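T-cell surface glycoprotein YE1/48 (Mus musculus, PDB 1QO3) acts as an inhibitory natural killer cell receptor for H-2d alleles, holding back cell lysis, with its extracellular C-type lectin-like domain present here. Local coordinates at residues C[1-6]-C[25-30]; C[93-98]-C[113-118]. The protein carries 1 engineered substitution. All blocks are in the same frame, centred on the assembly; numbering follows the deposited sequence.

Interaction 1. Residues C[1-6]-C[25-30]; sequences STVLDS and CYYFVM. Engineered in segment 1-6: Ser1 (natural residue Lys).
Within 25-30, Val3 and Leu4 touch the ring of Tyr27, and every contact is apolar. The two residues reach different parts of that ring. Val3 CG1 lies at the ring edge, near its plane, 3.7 Å from Tyr27 CD2 and 3.9 Å from Tyr27 CE2, and the two side chains cross at roughly a right angle. Torsion accounts for this: CG1 sits between the backbone N and the carbonyl carbon (chi1 71°) and CG2 is anti to the backbone N, which makes CG1 the branch at the ring.

Leu4 makes the CH-pi contact. Its CD2 stands 4.2 Å from the centroid of the Tyr27 ring and 29° off the ring normal, displaced toward Tyr27 CD2; the closest pair is Leu4 CD2 to Tyr27 CD2 at 3.7 Å. The approach is therefore oblique and off-centre.

The hydrogen bonds that shape the turn presenting these two side chains lie within 1-6. Thr2 OG1 accepts from Leu4 N at 3.0 Å, an ST turn, and also from Asp5 N at 3.2 Å, an ST motif, while Asp5 N additionally donates to the backbone oxygen of Thr2. No hydrogen bond crosses to 25-30, and the backbones stay apart, with Leu4 CA and Tyr27 CA 8.4 Å from each other.

Around the contact, Leu47 packs on both Leu4 and Tyr27, Val16 also touches Tyr27, and Trp18 touches Val3. The backbone of Tyr27 is held in the sheet by Cys128.

With about 160 Å² buried and only van der Waals and CH-pi terms across it, the N-terminal turn packs on strand 24-30 through hydrophobic side chains and does not extend the sheet as a further strand.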
loop_
_atom_site.group_PDB
_atom_site.type_symbol
_atom_site.label_atom_id
_atom_site.label_comp_id
_atom_site.label_asym_id
_atom_site.label_seq_id
_atom_site.Cartn_x
_atom_site.Cartn_y
_atom_site.Cartn_z
ATOM N N SER C 1 25.543 -5.896 26.085
ATOM C CA SER C 1 24.878 -4.699 26.686
ATOM C C SER C 1 23.830 -4.082 25.757
ATOM O O SER C 1 23.823 -4.323 24.548
ATOM C CB SER C 1 25.927 -3.646 27.070
ATOM O OG SER C 1 26.727 -3.268 25.967
ATOM N N THR C 2 22.951 -3.283 26.352
ATOM C CA THR C 2 21.860 -2.622 25.649
ATOM C C THR C 2 22.097 -1.122 25.593
ATOM O O THR C 2 22.959 -0.594 26.299
ATOM C CB THR C 2 20.530 -2.856 26.376
ATOM O OG1 THR C 2 20.303 -1.780 27.295
ATOM C CG2 THR C 2 20.578 -4.171 27.162
ATOM N N VAL C 3 21.309 -0.435 24.773
ATOM C CA VAL C 3 21.442 1.006 24.616
ATOM C C VAL C 3 21.245 1.769 25.928
ATOM O O VAL C 3 21.675 2.914 26.048
ATOM C CB VAL C 3 20.438 1.547 23.574
ATOM C CG1 VAL C 3 19.016 1.478 24.133
ATOM C CG2 VAL C 3 20.802 2.970 23.196
ATOM N N LEU C 4 20.589 1.148 26.904
ATOM C CA LEU C 4 20.379 1.820 28.182
ATOM C C LEU C 4 21.400 1.375 29.225
ATOM O O LEU C 4 21.605 2.063 30.232
ATOM C CB LEU C 4 18.965 1.568 28.719
ATOM C CG LEU C 4 17.777 2.111 27.920
ATOM C CD1 LEU C 4 16.495 1.837 28.697
ATOM C CD2 LEU C 4 17.938 3.605 27.664
ATOM N N ASP C 5 22.039 0.232 28.988
ATOM C CA ASP C 5 23.039 -0.275 29.921
ATOM C C ASP C 5 24.215 0.663 30.050
ATOM O O ASP C 5 24.680 1.242 29.066
ATOM C CB ASP C 5 23.575 -1.640 29.486
ATOM C CG ASP C 5 22.658 -2.765 29.870
ATOM O OD1 ASP C 5 22.011 -2.656 30.931
ATOM O OD2 ASP C 5 22.599 -3.762 29.121
ATOM N N SER C 6 24.699 0.808 31.274
ATOM C CA SER C 6 25.847 1.660 31.514
ATOM C C SER C 6 27.077 0.988 30.888
ATOM O O SER C 6 27.076 -0.219 30.622
ATOM C CB SER C 6 26.052 1.856 33.016
ATOM O OG SER C 6 26.397 3.203 33.301
ATOM N N CYS C 25 12.677 10.460 21.614
ATOM C CA CYS C 25 13.136 9.102 21.386
ATOM C C CYS C 25 12.390 8.170 22.342
ATOM O O CYS C 25 11.973 8.569 23.431
ATOM C CB CYS C 25 14.651 9.001 21.566
ATOM S SG CYS C 25 15.596 10.078 20.432
ATOM N N TYR C 26 12.210 6.927 21.915
ATOM C CA TYR C 26 11.467 5.958 22.696
ATOM C C TYR C 26 12.260 4.683 22.905
ATOM O O TYR C 26 12.890 4.178 21.976
ATOM C CB TYR C 26 10.149 5.640 21.974
ATOM C CG TYR C 26 9.394 6.873 21.506
ATOM C CD1 TYR C 26 9.881 7.665 20.463
ATOM C CD2 TYR C 26 8.201 7.263 22.121
ATOM C CE1 TYR C 26 9.201 8.811 20.045
ATOM C CE2 TYR C 26 7.513 8.409 21.713
ATOM C CZ TYR C 26 8.018 9.178 20.679
ATOM O OH TYR C 26 7.362 10.323 20.308
ATOM N N TYR C 27 12.225 4.157 24.123
ATOM C CA TYR C 27 12.946 2.922 24.421
ATOM C C TYR C 27 11.969 1.891 24.977
ATOM O O TYR C 27 11.264 2.148 25.951
ATOM C CB TYR C 27 14.071 3.192 25.427
ATOM C CG TYR C 27 15.034 4.262 24.958
ATOM C CD1 TYR C 27 14.675 5.608 25.002
ATOM C CD2 TYR C 27 16.266 3.923 24.380
ATOM C CE1 TYR C 27 15.506 6.596 24.478
ATOM C CE2 TYR C 27 17.115 4.910 23.845
ATOM C CZ TYR C 27 16.724 6.242 23.897
ATOM O OH TYR C 27 17.522 7.227 23.360
ATOM N N PHE C 28 11.915 0.732 24.335
ATOM C CA PHE C 28 11.028 -0.331 24.760
ATOM C C PHE C 28 11.808 -1.359 25.566
ATOM O O PHE C 28 12.628 -2.104 25.020
ATOM C CB PHE C 28 10.374 -0.986 23.540
ATOM C CG PHE C 28 9.434 -0.070 22.795
ATOM C CD1 PHE C 28 9.925 0.997 22.049
ATOM C CD2 PHE C 28 8.059 -0.263 22.862
ATOM C CE1 PHE C 28 9.054 1.862 21.377
ATOM C CE2 PHE C 28 7.174 0.595 22.195
ATOM C CZ PHE C 28 7.675 1.659 21.451
ATOM N N VAL C 29 11.566 -1.355 26.876
ATOM C CA VAL C 29 12.209 -2.269 27.813
ATOM C C VAL C 29 11.444 -3.573 27.700
ATOM O O VAL C 29 10.318 -3.679 28.196
ATOM C CB VAL C 29 12.088 -1.756 29.269
ATOM C CG1 VAL C 29 12.865 -2.668 30.212
ATOM C CG2 VAL C 29 12.600 -0.327 29.365
ATOM N N MET C 30 12.048 -4.568 27.058
ATOM C CA MET C 30 11.369 -5.845 26.866
ATOM C C MET C 30 11.175 -6.728 28.113
ATOM O O MET C 30 10.313 -7.607 28.105
ATOM C CB MET C 30 12.046 -6.626 25.736
ATOM C CG MET C 30 12.160 -5.837 24.419
ATOM S SD MET C 30 10.624 -5.071 23.813
ATOM C CE MET C 30 9.837 -6.464 22.953
#

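Interaction 2. Residues C[93-98]-C[113-118]; sequences LALNTR and TRLDNG. Unlike the reference sequence in segment 93-98: Arg98 (reference Gly).
Leu95 and Leu93 converge on one methyl group of Leu115. Leu95 CD1 is 4.1 Å from Leu115 CD2, and Leu93 CD2 is 4.2 Å from the same Leu115 CD2, so a single branch serves both loop leucines. The contact is made at the far ends of the side chains: Leu95 CA and Leu115 CA are 9.5 Å apart, and no hydrogen bond crosses.

Leu95 CG is anti to the backbone N, and the bent-back CD1 branch does the touching (chi2 61°). Leu115 CG takes the same position less exactly (chi1 -153°); chi2 of 41° then puts CD2 roughly anti to CA, at the end nearer the loop. Leu93 and Leu95, two residues apart, both direct their CB toward the strand.

Arg114 and Asp116 flank Leu115 and pair with each other. Asp116 CB lies 4.0 Å above one face of the Arg114 guanidinium, and Arg114 NH2 is 3.5 Å from Asp116 OD1. That oxygen is well out of the guanidinium plane, which makes the pairing electrostatic. Arg114 NH1 also hydrogen-bonds the backbone of another protein chain.

Ile52 extends the apolar cluster beside Leu93, and Tyr100 packs on Leu95. Leu115 opens strand 115-118, which runs antiparallel to strand 107-110, and the Leu115 side chain packs on Met108 and Leu110 of that strand; the loop 93-98, between strands 82-85 and 107-110, lies against this leucine through Leu93 and Leu95.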
loop_
_atom_site.group_PDB
_atom_site.type_symbol
_atom_site.label_atom_id
_atom_site.label_comp_id
_atom_site.label_asym_id
_atom_site.label_seq_id
_atom_site.Cartn_x
_atom_site.Cartn_y
_atom_site.Cartn_z
ATOM N N LEU C 93 -3.287 15.859 24.254
ATOM C CA LEU C 93 -4.087 14.708 23.857
ATOM C C LEU C 93 -5.450 14.726 24.548
ATOM O O LEU C 93 -5.537 14.635 25.778
ATOM C CB LEU C 93 -3.356 13.413 24.217
ATOM C CG LEU C 93 -4.008 12.105 23.766
ATOM C CD1 LEU C 93 -3.830 11.958 22.264
ATOM C CD2 LEU C 93 -3.382 10.922 24.497
ATOM N N ALA C 94 -6.510 14.843 23.752
ATOM C CA ALA C 94 -7.873 14.864 24.275
ATOM C C ALA C 94 -8.296 13.442 24.624
ATOM O O ALA C 94 -8.818 12.705 23.781
ATOM C CB ALA C 94 -8.827 15.458 23.240
ATOM N N LEU C 95 -8.070 13.061 25.874
ATOM C CA LEU C 95 -8.405 11.721 26.322
ATOM C C LEU C 95 -9.568 11.743 27.305
ATOM O O LEU C 95 -9.602 12.563 28.223
ATOM C CB LEU C 95 -7.174 11.085 26.976
ATOM C CG LEU C 95 -7.207 9.606 27.370
ATOM C CD1 LEU C 95 -7.416 8.730 26.140
ATOM C CD2 LEU C 95 -5.896 9.254 28.051
ATOM N N ASN C 96 -10.532 10.851 27.099
ATOM C CA ASN C 96 -11.677 10.767 27.995
ATOM C C ASN C 96 -11.327 9.817 29.136
ATOM O O ASN C 96 -11.582 8.613 29.060
ATOM C CB ASN C 96 -12.910 10.239 27.261
ATOM C CG ASN C 96 -14.162 10.287 28.123
ATOM O OD1 ASN C 96 -14.920 9.319 28.195
ATOM N ND2 ASN C 96 -14.384 11.425 28.782
ATOM N N THR C 97 -10.733 10.365 30.192
ATOM C CA THR C 97 -10.336 9.567 31.344
ATOM C C THR C 97 -11.509 9.302 32.275
ATOM O O THR C 97 -11.403 9.507 33.480
ATOM C CB THR C 97 -9.218 10.258 32.163
ATOM O OG1 THR C 97 -9.723 11.464 32.750
ATOM C CG2 THR C 97 -8.036 10.592 31.273
ATOM N N ARG C 98 -12.629 8.858 31.718
ATOM C CA ARG C 98 -13.808 8.556 32.521
ATOM C C ARG C 98 -14.530 7.402 31.890
ATOM O O ARG C 98 -15.505 6.885 32.424
ATOM C CB ARG C 98 -14.743 9.750 32.588
ATOM C CG ARG C 98 -14.138 10.943 33.251
ATOM C CD ARG C 98 -15.207 11.960 33.516
ATOM N NE ARG C 98 -14.635 13.290 33.612
ATOM C CZ ARG C 98 -15.357 14.401 33.638
ATOM N NH1 ARG C 98 -16.684 14.337 33.582
ATOM N NH2 ARG C 98 -14.753 15.581 33.697
ATOM N N THR C 113 -3.672 -0.818 18.896
ATOM C CA THR C 113 -5.042 -0.389 18.659
ATOM C C THR C 113 -5.735 0.260 19.843
ATOM O O THR C 113 -6.842 0.774 19.705
ATOM C CB THR C 113 -5.908 -1.593 18.206
ATOM O OG1 THR C 113 -5.811 -2.650 19.179
ATOM C CG2 THR C 113 -5.440 -2.110 16.848
ATOM N N ARG C 114 -5.096 0.252 21.003
ATOM C CA ARG C 114 -5.744 0.826 22.172
ATOM C C ARG C 114 -4.859 1.518 23.206
ATOM O O ARG C 114 -3.634 1.381 23.224
ATOM C CB ARG C 114 -6.546 -0.268 22.902
ATOM C CG ARG C 114 -7.757 -0.846 22.149
ATOM C CD ARG C 114 -8.900 0.167 22.031
ATOM N NE ARG C 114 -9.304 0.699 23.330
ATOM C CZ ARG C 114 -9.978 0.019 24.254
ATOM N NH1 ARG C 114 -10.344 -1.236 24.032
ATOM N NH2 ARG C 114 -10.263 0.588 25.419
ATOM N N LEU C 115 -5.543 2.265 24.064
ATOM C CA LEU C 115 -4.977 2.968 25.207
ATOM C C LEU C 115 -6.002 2.461 26.241
ATOM O O LEU C 115 -7.008 3.112 26.524
ATOM C CB LEU C 115 -5.064 4.491 24.999
ATOM C CG LEU C 115 -4.031 5.399 25.692
ATOM C CD1 LEU C 115 -2.636 4.781 25.631
ATOM C CD2 LEU C 115 -4.025 6.771 25.021
ATOM N N ASP C 116 -5.746 1.262 26.759
ATOM C CA ASP C 116 -6.637 0.582 27.698
ATOM C C ASP C 116 -6.035 0.471 29.101
ATOM O O ASP C 116 -4.814 0.362 29.254
ATOM C CB ASP C 116 -6.944 -0.808 27.122
ATOM C CG ASP C 116 -8.106 -1.498 27.804
ATOM O OD1 ASP C 116 -8.982 -0.803 28.361
ATOM O OD2 ASP C 116 -8.149 -2.747 27.756
ATOM N N ASN C 117 -6.885 0.501 30.126
ATOM C CA ASN C 117 -6.385 0.415 31.492
ATOM C C ASN C 117 -6.153 -1.025 31.910
ATOM O O ASN C 117 -6.857 -1.936 31.476
ATOM C CB ASN C 117 -7.331 1.117 32.481
ATOM C CG ASN C 117 -8.706 0.467 32.554
ATOM O OD1 ASN C 117 -9.375 0.275 31.536
ATOM N ND2 ASN C 117 -9.139 0.137 33.771
ATOM N N GLY C 118 -5.129 -1.223 32.730
ATOM C CA GLY C 118 -4.791 -2.547 33.207
ATOM C C GLY C 118 -4.407 -2.467 34.673
ATOM O O GLY C 118 -4.299 -1.382 35.245
#

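Interactions 1 and 2 lie on opposite sides of the chain's centre, with their own centres about 26 Å apart and their nearest atoms about 11 Å apart, so neither touches the other. They are nevertheless joined by one sheet: strand 24-30 pairs with 124-131, which continues through 70-77 and 107-110 to 115-118. In each case an irregular segment packs apolar side chains on a strand residue, without a hydrogen bond across. Their surroundings differ. No other protein chain of the assembly reaches 1-6 or 25-30, whereas Thr113 and Arg114 of segment 113-118 hydrogen-bond another protein's backbone, consistent with a partner-binding surface at that end of the domain.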